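Side-chain contacts in protein (hdlp (histone deacetylase-like protein)) (Aquifex aeolicus, PDB 1C3P), which probably acts as a zinc-dependent deacetylase of the histone deacetylase family, perhaps in acetoin breakdown: residues L40-E43 with K44-I47; F286-G289 with V290-G293. All coordinates share one frame; numbering follows the deposited sequence.

Contact 1: residues L40-E43 with K44-I47; sequences LIDE and KELI
I41 and E45 lie alongside each other, running in opposite directions where the chain turns into strand 46-48. With CG1 anti to its backbone N (chi1 -174°), I41 sends CD1 along the E45 chain, 3.5 Å from E45 CD. A branched aliphatic residue suits this place because it can lie on the methylenes of E45 and on W310 of helix 299-314; its still closer approach to OE1 is doubtful as modelled. At D42 the polar part of the contact begins. The D42 backbone N donates to E45 OE1 at 2.8 Å, a fairly straight bond (158°), although the exact place of OE1 is less sure. E45 N returns a bond to D42 O at 2.9 Å, so the two residues are joined twice. Together they close a short 3-10 turn that leads into strand 46-48: the backbone bond is the usual one between residues three apart, and the E45 carboxylate turns back to the D42 amide. D42 OD2 stands 3.7 Å from E45 OE1, two like charges with planes only 24° apart; R316, a weak and long ion partner of OE1, probably eases their repulsion. Were an alanine here in place of E45, the carboxylate would be gone and the D42 amide would probably lose its acceptor, while I41 is likely to be left with less to lie against. E43 contributes through its backbone, since E43 O accepts from L46 N at 3.1 Å and continues the 3-10 pattern. E43 and K44 are both exposed and their chains extended beyond CG, a fitting place for charged residues. L46 brings only CB near E43 O (3.7 Å), and its side chain packs on L32 of helix 28-37.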
ATOM      1  N   LEU A  40      -0.085 -18.389  12.955  1.00 28.19           N
ATOM      2  CA  LEU A  40       1.044 -18.035  12.101  1.00 25.50           C
ATOM      3  C   LEU A  40       1.865 -16.852  12.616  1.00 26.99           C
ATOM      4  O   LEU A  40       2.687 -16.295  11.892  1.00 25.41           O
ATOM      5  CB  LEU A  40       0.573 -17.755  10.671  1.00 32.14           C
ATOM      6  CG  LEU A  40       0.034 -18.973   9.912  1.00 30.47           C
ATOM      7  CD1 LEU A  40      -0.360 -18.564   8.502  1.00 29.07           C
ATOM      8  CD2 LEU A  40       1.097 -20.048   9.850  1.00 23.80           C
ATOM      9  N   ILE A  41       1.660 -16.491  13.877  1.00 28.33           N
ATOM     10  CA  ILE A  41       2.417 -15.397  14.457  1.00 25.08           C
ATOM     11  C   ILE A  41       2.589 -15.544  15.978  1.00 24.09           C
ATOM     12  O   ILE A  41       1.682 -15.984  16.676  1.00 28.92           O
ATOM     13  CB  ILE A  41       1.752 -14.029  14.128  1.00 25.01           C
ATOM     14  CG1 ILE A  41       2.654 -12.902  14.614  1.00 31.01           C
ATOM     15  CG2 ILE A  41       0.390 -13.917  14.781  1.00 22.74           C
ATOM     16  CD1 ILE A  41       3.999 -12.933  13.992  1.00 42.18           C
ATOM     17  N   ASP A  42       3.770 -15.180  16.478  1.00 28.95           N
ATOM     18  CA  ASP A  42       4.050 -15.253  17.913  1.00 32.52           C
ATOM     19  C   ASP A  42       4.253 -13.843  18.463  1.00 31.13           C
ATOM     20  O   ASP A  42       4.709 -12.961  17.744  1.00 26.71           O
ATOM     21  CB  ASP A  42       5.307 -16.084  18.171  1.00 34.24           C
ATOM     22  CG  ASP A  42       5.203 -17.482  17.600  1.00 51.23           C
ATOM     23  OD1 ASP A  42       4.203 -18.165  17.906  1.00 50.19           O
ATOM     24  OD2 ASP A  42       6.121 -17.898  16.853  1.00 53.00           O
ATOM     25  N   GLU A  43       3.936 -13.646  19.741  1.00 29.99           N
ATOM     26  CA  GLU A  43       4.067 -12.339  20.389  1.00 31.34           C
ATOM     27  C   GLU A  43       5.374 -11.604  20.177  1.00 38.04           C
ATOM     28  O   GLU A  43       5.386 -10.387  19.976  1.00 36.83           O
ATOM     29  CB  GLU A  43       3.865 -12.448  21.902  1.00 36.12           C
ATOM     30  CG  GLU A  43       2.445 -12.712  22.351  1.00 52.72           C
ATOM     31  CD  GLU A  43       2.311 -12.599  23.860  1.00 60.39           C
ATOM     32  OE1 GLU A  43       2.629 -11.517  24.398  1.00 70.32           O
ATOM     33  OE2 GLU A  43       1.897 -13.581  24.509  1.00 60.38           O
ATOM     34  N   LYS A  44       6.481 -12.325  20.236  1.00 28.26           N
ATOM     35  CA  LYS A  44       7.768 -11.674  20.091  1.00 32.71           C
ATOM     36  C   LYS A  44       8.110 -11.195  18.680  1.00 26.75           C
ATOM     37  O   LYS A  44       9.141 -10.565  18.470  1.00 27.37           O
ATOM     38  CB  LYS A  44       8.843 -12.588  20.677  1.00 44.28           C
ATOM     39  CG  LYS A  44       8.571 -12.793  22.178  1.00 59.37           C
ATOM     40  CD  LYS A  44       9.556 -13.694  22.898  1.00 68.87           C
ATOM     41  CE  LYS A  44       9.185 -13.790  24.377  1.00 67.21           C
ATOM     42  NZ  LYS A  44      10.100 -14.679  25.141  1.00 74.00           N
ATOM     43  N   GLU A  45       7.226 -11.480  17.727  1.00 29.20           N
ATOM     44  CA  GLU A  45       7.414 -11.053  16.336  1.00 21.58           C
ATOM     45  C   GLU A  45       6.622  -9.762  16.107  1.00 26.31           C
ATOM     46  O   GLU A  45       6.821  -9.060  15.112  1.00 22.32           O
ATOM     47  CB  GLU A  45       6.894 -12.125  15.360  1.00 18.24           C
ATOM     48  CG  GLU A  45       7.725 -13.405  15.293  1.00 26.57           C
ATOM     49  CD  GLU A  45       7.068 -14.484  14.445  1.00 23.12           C
ATOM     50  OE1 GLU A  45       5.938 -14.899  14.776  1.00 21.64           O
ATOM     51  OE2 GLU A  45       7.680 -14.922  13.452  1.00 26.48           O
ATOM     52  N   LEU A  46       5.727  -9.455  17.039  1.00 20.15           N
ATOM     53  CA  LEU A  46       4.882  -8.271  16.910  1.00 25.80           C
ATOM     54  C   LEU A  46       5.385  -7.040  17.653  1.00 28.88           C
ATOM     55  O   LEU A  46       5.729  -7.105  18.834  1.00 31.98           O
ATOM     56  CB  LEU A  46       3.462  -8.600  17.378  1.00 27.25           C
ATOM     57  CG  LEU A  46       2.414  -7.486  17.328  1.00 37.72           C
ATOM     58  CD1 LEU A  46       2.132  -7.130  15.872  1.00 39.46           C
ATOM     59  CD2 LEU A  46       1.129  -7.947  18.011  1.00 35.43           C
ATOM     60  N   ILE A  47       5.450  -5.914  16.950  1.00 16.92           N
ATOM     61  CA  ILE A  47       5.853  -4.660  17.581  1.00 20.98           C
ATOM     62  C   ILE A  47       4.590  -3.809  17.611  1.00 24.50           C
ATOM     63  O   ILE A  47       3.945  -3.623  16.571  1.00 20.74           O
ATOM     64  CB  ILE A  47       6.962  -3.929  16.766  1.00 21.51           C
ATOM     65  CG1 ILE A  47       8.272  -4.722  16.846  1.00 20.71           C
ATOM     66  CG2 ILE A  47       7.182  -2.512  17.304  1.00 20.32           C
ATOM     67  CD1 ILE A  47       8.874  -4.784  18.235  1.00 38.87           C
TER

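Contact 2: residues F286-G289 with V290-G293; sequences FGEG and VYLG
Y291 reaches back from strand 290-292 and sets its hydroxyl between E288 and G289. The OH donates to E288 OE1 at 2.8 Å and accepts from G289 N at 3.0 Å, the latter bond nearly straight (163°), so two bonds grip the phenol oxygen and fix where the far end of the ring lies. E288 gets its carboxylate there by folding: CG lies beside its own backbone N and the chain bends at chi2, bringing OE1 to the ring edge, in the plane of the ring. The carboxylate stands 79° from that plane, and the hydroxyl meets OE1 from well above the carboxylate plane. Y291 in turn places CG beside its own backbone N (chi1 -47°), which swings the ring over the G289-V290 peptide. There G289 O sits 3.2 Å above one ring face, offset toward the rim, with CE1 and CZ each 3.3 Å from it. A glutamate has the length to make this turn, and its other oxygen, OE2, is held in a salt bridge by R283 of helix 272-286. Glycine suits G287, whose positive phi takes the chain out of that helix, and G289 brings no side chain to the buried peptide beside the ring. V290 CB points away from 286-289, and its side chain packs on A113, I114 and F117 of helix 98-118. The ring of Y291 meets F279 of helix 272-286 edge-to-face, while the backbone of strand 290-292 is hydrogen-bonded between strands 122-125 and 250-254, inside the parallel sheet of this alpha/beta fold.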
ATOM      1  N   PHE A 286      16.310  -6.339  -5.973  1.00 27.27           N
ATOM      2  CA  PHE A 286      16.932  -5.377  -5.083  1.00 22.47           C
ATOM      3  C   PHE A 286      17.295  -5.821  -3.673  1.00 21.53           C
ATOM      4  O   PHE A 286      17.760  -5.011  -2.865  1.00 27.12           O
ATOM      5  CB  PHE A 286      16.067  -4.114  -5.010  1.00 22.26           C
ATOM      6  CG  PHE A 286      16.015  -3.342  -6.293  1.00 25.71           C
ATOM      7  CD1 PHE A 286      14.878  -3.370  -7.099  1.00 22.88           C
ATOM      8  CD2 PHE A 286      17.127  -2.609  -6.722  1.00 24.49           C
ATOM      9  CE1 PHE A 286      14.847  -2.679  -8.308  1.00 19.85           C
ATOM     10  CE2 PHE A 286      17.106  -1.916  -7.932  1.00 27.48           C
ATOM     11  CZ  PHE A 286      15.965  -1.951  -8.727  1.00 24.59           C
ATOM     12  N   GLY A 287      17.112  -7.100  -3.376  1.00 23.76           N
ATOM     13  CA  GLY A 287      17.433  -7.575  -2.045  1.00 24.17           C
ATOM     14  C   GLY A 287      16.341  -7.167  -1.082  1.00 27.05           C
ATOM     15  O   GLY A 287      15.203  -6.915  -1.496  1.00 18.06           O
ATOM     16  N   GLU A 288      16.682  -7.091   0.201  1.00 23.21           N
ATOM     17  CA  GLU A 288      15.709  -6.720   1.222  1.00 24.87           C
ATOM     18  C   GLU A 288      15.460  -5.215   1.309  1.00 20.85           C
ATOM     19  O   GLU A 288      16.377  -4.398   1.153  1.00 18.10           O
ATOM     20  CB  GLU A 288      16.149  -7.220   2.597  1.00 29.25           C
ATOM     21  CG  GLU A 288      16.186  -8.742   2.745  1.00 42.63           C
ATOM     22  CD  GLU A 288      14.848  -9.397   2.449  1.00 43.77           C
ATOM     23  OE1 GLU A 288      13.819  -8.945   2.998  1.00 36.82           O
ATOM     24  OE2 GLU A 288      14.825 -10.378   1.678  1.00 51.56           O
ATOM     25  N   GLY A 289      14.204  -4.868   1.566  1.00 26.12           N
ATOM     26  CA  GLY A 289      13.808  -3.477   1.686  1.00 20.71           C
ATOM     27  C   GLY A 289      12.787  -3.316   2.796  1.00 18.56           C
ATOM     28  O   GLY A 289      12.582  -4.241   3.574  1.00 16.59           O
ATOM     29  N   VAL A 290      12.151  -2.149   2.864  1.00 19.86           N
ATOM     30  CA  VAL A 290      11.146  -1.858   3.879  1.00 19.70           C
ATOM     31  C   VAL A 290       9.790  -2.148   3.233  1.00 20.90           C
ATOM     32  O   VAL A 290       9.489  -1.620   2.154  1.00 19.33           O
ATOM     33  CB  VAL A 290      11.255  -0.366   4.322  1.00 19.04           C
ATOM     34  CG1 VAL A 290      10.162  -0.002   5.343  1.00 15.54           C
ATOM     35  CG2 VAL A 290      12.640  -0.128   4.940  1.00 20.40           C
ATOM     36  N   TYR A 291       8.983  -2.987   3.883  1.00 15.37           N
ATOM     37  CA  TYR A 291       7.683  -3.382   3.342  1.00 16.79           C
ATOM     38  C   TYR A 291       6.466  -2.735   4.017  1.00 14.97           C
ATOM     39  O   TYR A 291       6.315  -2.763   5.246  1.00 15.21           O
ATOM     40  CB  TYR A 291       7.569  -4.903   3.395  1.00 16.42           C
ATOM     41  CG  TYR A 291       8.816  -5.576   2.863  1.00 18.60           C
ATOM     42  CD1 TYR A 291       9.605  -6.397   3.679  1.00 21.77           C
ATOM     43  CD2 TYR A 291       9.245  -5.339   1.563  1.00 17.34           C
ATOM     44  CE1 TYR A 291      10.800  -6.959   3.202  1.00 22.55           C
ATOM     45  CE2 TYR A 291      10.429  -5.889   1.080  1.00 20.24           C
ATOM     46  CZ  TYR A 291      11.200  -6.693   1.897  1.00 25.85           C
ATOM     47  OH  TYR A 291      12.369  -7.224   1.394  1.00 25.57           O
ATOM     48  N   LEU A 292       5.592  -2.176   3.188  1.00 14.06           N
ATOM     49  CA  LEU A 292       4.396  -1.486   3.672  1.00 15.03           C
ATOM     50  C   LEU A 292       3.143  -2.084   3.068  1.00 16.62           C
ATOM     51  O   LEU A 292       3.199  -2.718   2.018  1.00 14.76           O
ATOM     52  CB  LEU A 292       4.452  -0.001   3.269  1.00 13.66           C
ATOM     53  CG  LEU A 292       5.711   0.805   3.598  1.00 19.04           C
ATOM     54  CD1 LEU A 292       5.538   2.254   3.059  1.00 15.17           C
ATOM     55  CD2 LEU A 292       5.945   0.807   5.087  1.00 19.18           C
ATOM     56  N   GLY A 293       2.005  -1.863   3.731  1.00 18.62           N
ATOM     57  CA  GLY A 293       0.745  -2.360   3.212  1.00 17.10           C
ATOM     58  C   GLY A 293       0.265  -1.391   2.140  1.00 23.44           C
ATOM     59  O   GLY A 293       1.068  -0.709   1.491  1.00 23.60           O
TER

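In the fold
Both contacts are helix-to-strand connections feeding the one parallel sheet of the fold, and both belong to the histone deacetylase domain. Contact 1 comes first along the chain, leading from helix 28-37 into strand 46-48, an outermost strand; contact 2 comes far later, leading from helix 272-286 into strand 290-292 in the interior. Strands 4-8 and 122-125 lie between these two in the sheet. The centres are about 19 Å apart and the nearest atoms about 12 Å, with no touch. Contact 1 lies at the surface and contact 2 is buried; both lie away from the zinc-binding residues.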